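Local coordinates for uncharacterized protein (Legionella pneumophila subsp. pneumophila, PDB 4WRP) that is of unknown function but is probably an effector containing a RavJ-type peptidase region, with this chain forming its C-terminal DUF5617 domain, at residues R69-V72 with K73-D77; R61-F65 with H66-H70. One frame throughout, in Å; residues are numbered along the deposited sequence.

Contact 1: residues R69-V72 with K73-D77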
loop_
_atom_site.group_PDB
_atom_site.type_symbol
_atom_site.label_atom_id
_atom_site.label_comp_id
_atom_site.label_asym_id
_atom_site.label_seq_id
_atom_site.Cartn_x
_atom_site.Cartn_y
_atom_site.Cartn_z
ATOM N N ARG A 69 9.196 -5.233 0.079
ATOM C CA ARG A 69 9.697 -4.890 -1.218
ATOM C C ARG A 69 8.577 -4.744 -2.242
ATOM O O ARG A 69 8.506 -3.738 -2.945
ATOM C CB ARG A 69 10.719 -5.907 -1.693
ATOM C CG ARG A 69 11.352 -5.454 -2.987
ATOM C CD ARG A 69 12.391 -6.467 -3.389
ATOM N NE ARG A 69 12.511 -6.590 -4.841
ATOM C CZ ARG A 69 13.650 -6.483 -5.518
ATOM N NH1 ARG A 69 13.647 -6.642 -6.837
ATOM N NH2 ARG A 69 14.790 -6.252 -4.881
ATOM N N HIS A 70 7.686 -5.725 -2.327
ATOM C CA HIS A 70 6.648 -5.642 -3.298
ATOM C C HIS A 70 5.618 -4.578 -2.877
ATOM O O HIS A 70 5.047 -3.903 -3.714
ATOM C CB HIS A 70 5.927 -6.957 -3.438
ATOM C CG HIS A 70 4.845 -6.922 -4.458
ATOM N ND1 HIS A 70 5.104 -6.862 -5.811
ATOM C CD2 HIS A 70 3.500 -6.918 -4.329
ATOM C CE1 HIS A 70 3.962 -6.853 -6.473
ATOM N NE2 HIS A 70 2.976 -6.862 -5.595
ATOM N N HIS A 71 5.407 -4.421 -1.574
ATOM C CA HIS A 71 4.419 -3.445 -1.112
ATOM C C HIS A 71 4.854 -2.023 -1.455
ATOM O O HIS A 71 4.072 -1.242 -1.956
ATOM C CB HIS A 71 4.192 -3.601 0.348
ATOM C CG HIS A 71 3.009 -2.852 0.845
ATOM N ND1 HIS A 71 3.099 -1.552 1.274
ATOM C CD2 HIS A 71 1.713 -3.210 1.005
ATOM C CE1 HIS A 71 1.909 -1.124 1.651
ATOM N NE2 HIS A 71 1.054 -2.118 1.515
ATOM N N VAL A 72 6.128 -1.736 -1.236
ATOM C CA VAL A 72 6.759 -0.499 -1.673
ATOM C C VAL A 72 6.602 -0.301 -3.190
ATOM O O VAL A 72 6.240 0.783 -3.613
ATOM C CB VAL A 72 8.224 -0.456 -1.195
ATOM C CG1 VAL A 72 9.095 0.558 -1.947
ATOM C CG2 VAL A 72 8.236 -0.205 0.312
ATOM N N LYS A 73 6.853 -1.334 -3.998
ATOM C CA LYS A 73 6.593 -1.244 -5.449
ATOM C C LYS A 73 5.138 -0.799 -5.747
ATOM O O LYS A 73 4.921 0.085 -6.554
ATOM C CB LYS A 73 6.879 -2.564 -6.115
ATOM C CG LYS A 73 7.227 -2.520 -7.598
ATOM C CD LYS A 73 6.045 -2.321 -8.549
ATOM C CE LYS A 73 5.053 -3.484 -8.570
ATOM N NZ LYS A 73 3.901 -3.245 -9.503
ATOM N N VAL A 74 4.147 -1.408 -5.102
ATOM C CA VAL A 74 2.755 -1.001 -5.329
ATOM C C VAL A 74 2.519 0.458 -4.911
ATOM O O VAL A 74 1.905 1.228 -5.661
ATOM C CB VAL A 74 1.784 -1.979 -4.621
ATOM C CG1 VAL A 74 0.332 -1.550 -4.819
ATOM C CG2 VAL A 74 2.016 -3.390 -5.203
ATOM N N VAL A 75 3.012 0.857 -3.730
ATOM C CA VAL A 75 2.808 2.228 -3.236
ATOM C C VAL A 75 3.523 3.214 -4.169
ATOM O O VAL A 75 3.019 4.247 -4.510
ATOM C CB VAL A 75 3.228 2.346 -1.787
ATOM C CG1 VAL A 75 3.208 3.778 -1.316
ATOM C CG2 VAL A 75 2.266 1.526 -0.915
ATOM N N ASP A 76 4.667 2.832 -4.681
ATOM C CA ASP A 76 5.344 3.670 -5.677
ATOM C C ASP A 76 4.501 3.876 -6.956
ATOM O O ASP A 76 4.451 4.987 -7.503
ATOM C CB ASP A 76 6.687 3.052 -5.980
ATOM C CG ASP A 76 7.569 3.989 -6.720
ATOM O OD1 ASP A 76 8.089 4.938 -6.075
ATOM O OD2 ASP A 76 7.661 3.802 -7.958
ATOM N N ASP A 77 3.808 2.829 -7.408
ATOM C CA ASP A 77 2.860 2.977 -8.522
ATOM C C ASP A 77 1.708 3.906 -8.121
ATOM O O ASP A 77 1.207 4.690 -8.921
ATOM C CB ASP A 77 2.239 1.643 -8.912
ATOM C CG ASP A 77 3.224 0.679 -9.566
ATOM O OD1 ASP A 77 4.321 1.104 -10.002
ATOM O OD2 ASP A 77 2.877 -0.534 -9.607
#
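His71 and Val75 meet one turn apart on the alpha helix 68-83, on its buried side, while His70, Lys73 and Asp77 mark the more open side. The helical assignment rests on four consecutive backbone bonds, each running from residue i+4 back to residue i. Lys73 N reaches Arg69 O at 3.1 Å, and the bonds from Val74 to His70 and from Val75 to His71 continue the pattern. The last, from Asp76 N to Val72 O, measures 2.8 Å.

On the tight side, CE1 of the His71 ring lies 3.7 Å from Val75 CG2. That methyl also rests 3.5 Å from His71 O, filling the angle between the ring and its own backbone carbonyl. Beyond the helix, His71 ND1 is hydrogen-bonded to Tyr48 OH and NE2 to His10 ND1. With both ring nitrogens engaged, the rotation of the buried imidazole is fixed from outside the turn, and Tyr48 also packs on Val72 and Val75.

The solvent side is held differently. His70 keeps CG opposite its backbone N (chi1 -179°), which carries the imidazole along the flank of the helix to Val74, one turn on. There NE2 lies 3.6 Å from Val74 CG2, an oblique van der Waals touch of a ring nitrogen on a methyl, and Phe6 meets the same ring edge-to-face. The contact with Lys73 is slacker, its CE being 4.1 Å from His70 CE1. Bends at chi2 and chi3 turn the lysine chain forward along the helix, bringing its ammonium group to Asp77. The resulting i to i+4 salt bridge joins Lys73 NZ to Asp77 OD2 at 2.9 Å; NZ meets OD2 on its syn side, 19° out of the carboxylate plane.

Contact 2: residues R61-F65 with H66-H70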
loop_
_atom_site.group_PDB
_atom_site.type_symbol
_atom_site.label_atom_id
_atom_site.label_comp_id
_atom_site.label_asym_id
_atom_site.label_seq_id
_atom_site.Cartn_x
_atom_site.Cartn_y
_atom_site.Cartn_z
ATOM N N ARG A 61 10.392 -1.389 11.759
ATOM C CA ARG A 61 10.306 -2.837 11.716
ATOM C C ARG A 61 9.649 -3.378 10.427
ATOM O O ARG A 61 10.065 -4.412 9.902
ATOM C CB ARG A 61 9.514 -3.327 12.941
ATOM C CG ARG A 61 9.507 -4.832 13.079
ATOM C CD ARG A 61 9.219 -5.302 14.495
ATOM N NE ARG A 61 8.764 -6.698 14.508
ATOM C CZ ARG A 61 8.502 -7.402 15.605
ATOM N NH1 ARG A 61 8.079 -8.652 15.493
ATOM N NH2 ARG A 61 8.655 -6.863 16.817
ATOM N N ILE A 62 8.651 -2.680 9.901
ATOM C CA ILE A 62 7.984 -3.191 8.702
ATOM C C ILE A 62 8.871 -3.235 7.466
ATOM O O ILE A 62 8.619 -4.036 6.581
ATOM C CB ILE A 62 6.653 -2.474 8.396
ATOM C CG1 ILE A 62 6.881 -1.029 7.952
ATOM C CG2 ILE A 62 5.746 -2.569 9.613
ATOM C CD1 ILE A 62 5.580 -0.284 7.706
ATOM N N PHE A 63 9.933 -2.434 7.420
ATOM C CA PHE A 63 10.793 -2.396 6.234
ATOM C C PHE A 63 11.672 -3.639 6.124
ATOM O O PHE A 63 12.236 -3.903 5.069
ATOM C CB PHE A 63 11.663 -1.106 6.185
ATOM C CG PHE A 63 10.842 0.139 6.039
ATOM C CD1 PHE A 63 10.292 0.751 7.153
ATOM C CD2 PHE A 63 10.551 0.648 4.794
ATOM C CE1 PHE A 63 9.463 1.887 7.012
ATOM C CE2 PHE A 63 9.718 1.743 4.638
ATOM C CZ PHE A 63 9.193 2.382 5.749
ATOM N N THR A 64 11.810 -4.386 7.207
ATOM C CA THR A 64 12.589 -5.621 7.172
ATOM C C THR A 64 11.724 -6.816 6.728
ATOM O O THR A 64 12.264 -7.809 6.307
ATOM C CB THR A 64 13.212 -5.958 8.554
ATOM O OG1 THR A 64 12.161 -6.327 9.482
ATOM C CG2 THR A 64 14.016 -4.774 9.105
ATOM N N PHE A 65 10.397 -6.721 6.801
ATOM C CA PHE A 65 9.564 -7.844 6.433
ATOM C C PHE A 65 9.696 -8.189 4.930
ATOM O O PHE A 65 9.963 -7.323 4.063
ATOM C CB PHE A 65 8.094 -7.638 6.824
ATOM C CG PHE A 65 7.848 -7.483 8.309
ATOM C CD1 PHE A 65 8.687 -8.063 9.270
ATOM C CD2 PHE A 65 6.743 -6.780 8.746
ATOM C CE1 PHE A 65 8.415 -7.936 10.633
ATOM C CE2 PHE A 65 6.472 -6.656 10.104
ATOM C CZ PHE A 65 7.298 -7.241 11.050
ATOM N N HIS A 66 9.527 -9.476 4.640
ATOM C CA HIS A 66 9.675 -9.983 3.279
ATOM C C HIS A 66 8.783 -9.233 2.277
ATOM O O HIS A 66 9.185 -8.932 1.170
ATOM C CB HIS A 66 9.283 -11.429 3.271
ATOM C CG HIS A 66 9.338 -12.049 1.928
ATOM N ND1 HIS A 66 10.528 -12.240 1.255
ATOM C CD2 HIS A 66 8.363 -12.531 1.133
ATOM C CE1 HIS A 66 10.276 -12.835 0.107
ATOM N NE2 HIS A 66 8.975 -13.029 0.015
ATOM N N TRP A 67 7.564 -8.929 2.710
ATOM C CA TRP A 67 6.569 -8.328 1.858
ATOM C C TRP A 67 6.806 -6.880 1.530
ATOM O O TRP A 67 6.146 -6.349 0.653
ATOM C CB TRP A 67 5.214 -8.439 2.521
ATOM C CG TRP A 67 4.977 -9.796 3.012
ATOM C CD1 TRP A 67 4.976 -10.218 4.311
ATOM C CD2 TRP A 67 4.750 -10.933 2.214
ATOM N NE1 TRP A 67 4.732 -11.558 4.364
ATOM C CE2 TRP A 67 4.573 -12.019 3.081
ATOM C CE3 TRP A 67 4.634 -11.134 0.828
ATOM C CZ2 TRP A 67 4.318 -13.297 2.614
ATOM C CZ3 TRP A 67 4.388 -12.373 0.372
ATOM C CH2 TRP A 67 4.237 -13.456 1.259
ATOM N N ASN A 68 7.711 -6.240 2.254
ATOM C CA ASN A 68 7.948 -4.826 2.098
ATOM C C ASN A 68 8.333 -4.451 0.680
ATOM O O ASN A 68 7.849 -3.471 0.150
ATOM C CB ASN A 68 9.015 -4.333 3.067
ATOM C CG ASN A 68 9.376 -2.888 2.841
ATOM O OD1 ASN A 68 10.396 -2.575 2.239
ATOM N ND2 ASN A 68 8.563 -2.000 3.358
ATOM N N ARG A 69 9.196 -5.233 0.079
ATOM C CA ARG A 69 9.697 -4.890 -1.218
ATOM C C ARG A 69 8.577 -4.744 -2.242
ATOM O O ARG A 69 8.506 -3.738 -2.945
ATOM C CB ARG A 69 10.719 -5.907 -1.693
ATOM C CG ARG A 69 11.352 -5.454 -2.987
ATOM C CD ARG A 69 12.391 -6.467 -3.389
ATOM N NE ARG A 69 12.511 -6.590 -4.841
ATOM C CZ ARG A 69 13.650 -6.483 -5.518
ATOM N NH1 ARG A 69 13.647 -6.642 -6.837
ATOM N NH2 ARG A 69 14.790 -6.252 -4.881
ATOM N N HIS A 70 7.686 -5.725 -2.327
ATOM C CA HIS A 70 6.648 -5.642 -3.298
ATOM C C HIS A 70 5.618 -4.578 -2.877
ATOM O O HIS A 70 5.047 -3.903 -3.714
ATOM C CB HIS A 70 5.927 -6.957 -3.438
ATOM C CG HIS A 70 4.845 -6.922 -4.458
ATOM N ND1 HIS A 70 5.104 -6.862 -5.811
ATOM C CD2 HIS A 70 3.500 -6.918 -4.329
ATOM C CE1 HIS A 70 3.962 -6.853 -6.473
ATOM N NE2 HIS A 70 2.976 -6.862 -5.595
#
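Asn68 lies against the backbone of Ile62, Phe63 and Phe65, at the type I beta turn from Phe65 to Asn68 that leads into helix 68-83. The turn is closed by Asn68 N bonding to Phe65 O at 3.1 Å. The donor stands 58° out of the carbonyl plane, so the bond does not follow a lone pair.

The asparagine side chain points back at the preceding segment. Its CB touches two carbonyl oxygens, 3.3 Å from Phe65 O and 3.5 Å from Ile62 O. With CG opposite the backbone N (chi1 175°), the amide is carried over to Phe63, where CG lies 3.7 Å from Phe63 CA. At the tip, OD1 lies 3.6 Å from Phe63 O, and ND2 lies 3.6 Å from Phe63 CD2 and also close to Phe63 CA. The amide and phenyl planes stand 63° apart, an oblique approach. ND2 is also hydrogen-bonded to Tyr9 OH on helix 6-21.

The segment being contacted has its own internal bonding. Arg61 O accepts from both Thr64 N and Thr64 OG1, the hydroxyl at 2.9 Å, and it also lies over the centre of one face of the Phe65 ring. That ring packs on Tyr9 and Leu12 of helix 6-21.

Van der Waals contact and one turn bond therefore join the two segments. OD1 of Asn68 and Phe63 O, both acceptors, cannot bond each other, and ND2 has its hydrogen bond outside the segments; that bond to Tyr9 OH helps hold the amide in place beside the Phe63 ring.

Overall arrangement
The two contacts are successive pieces of one chain path, their centres 10 Å apart: contact 2 covers the turn leading into helix 68-83, and contact 1 covers the first turns of that helix, with Arg69 and His70 belonging to both. Contact 1 is the more central, about 7 Å from the centre of the chain, against about 12 Å for contact 2. Two tyrosines link them. Tyr9 of helix 6-21 touches residues of both contacts and meets the His71 ring of contact 1 edge-to-face, whereas the Tyr48 ring of helix 34-49 meets the rings of both Phe63 and His71. The start of helix 68-83 is thus packed against both earlier helices.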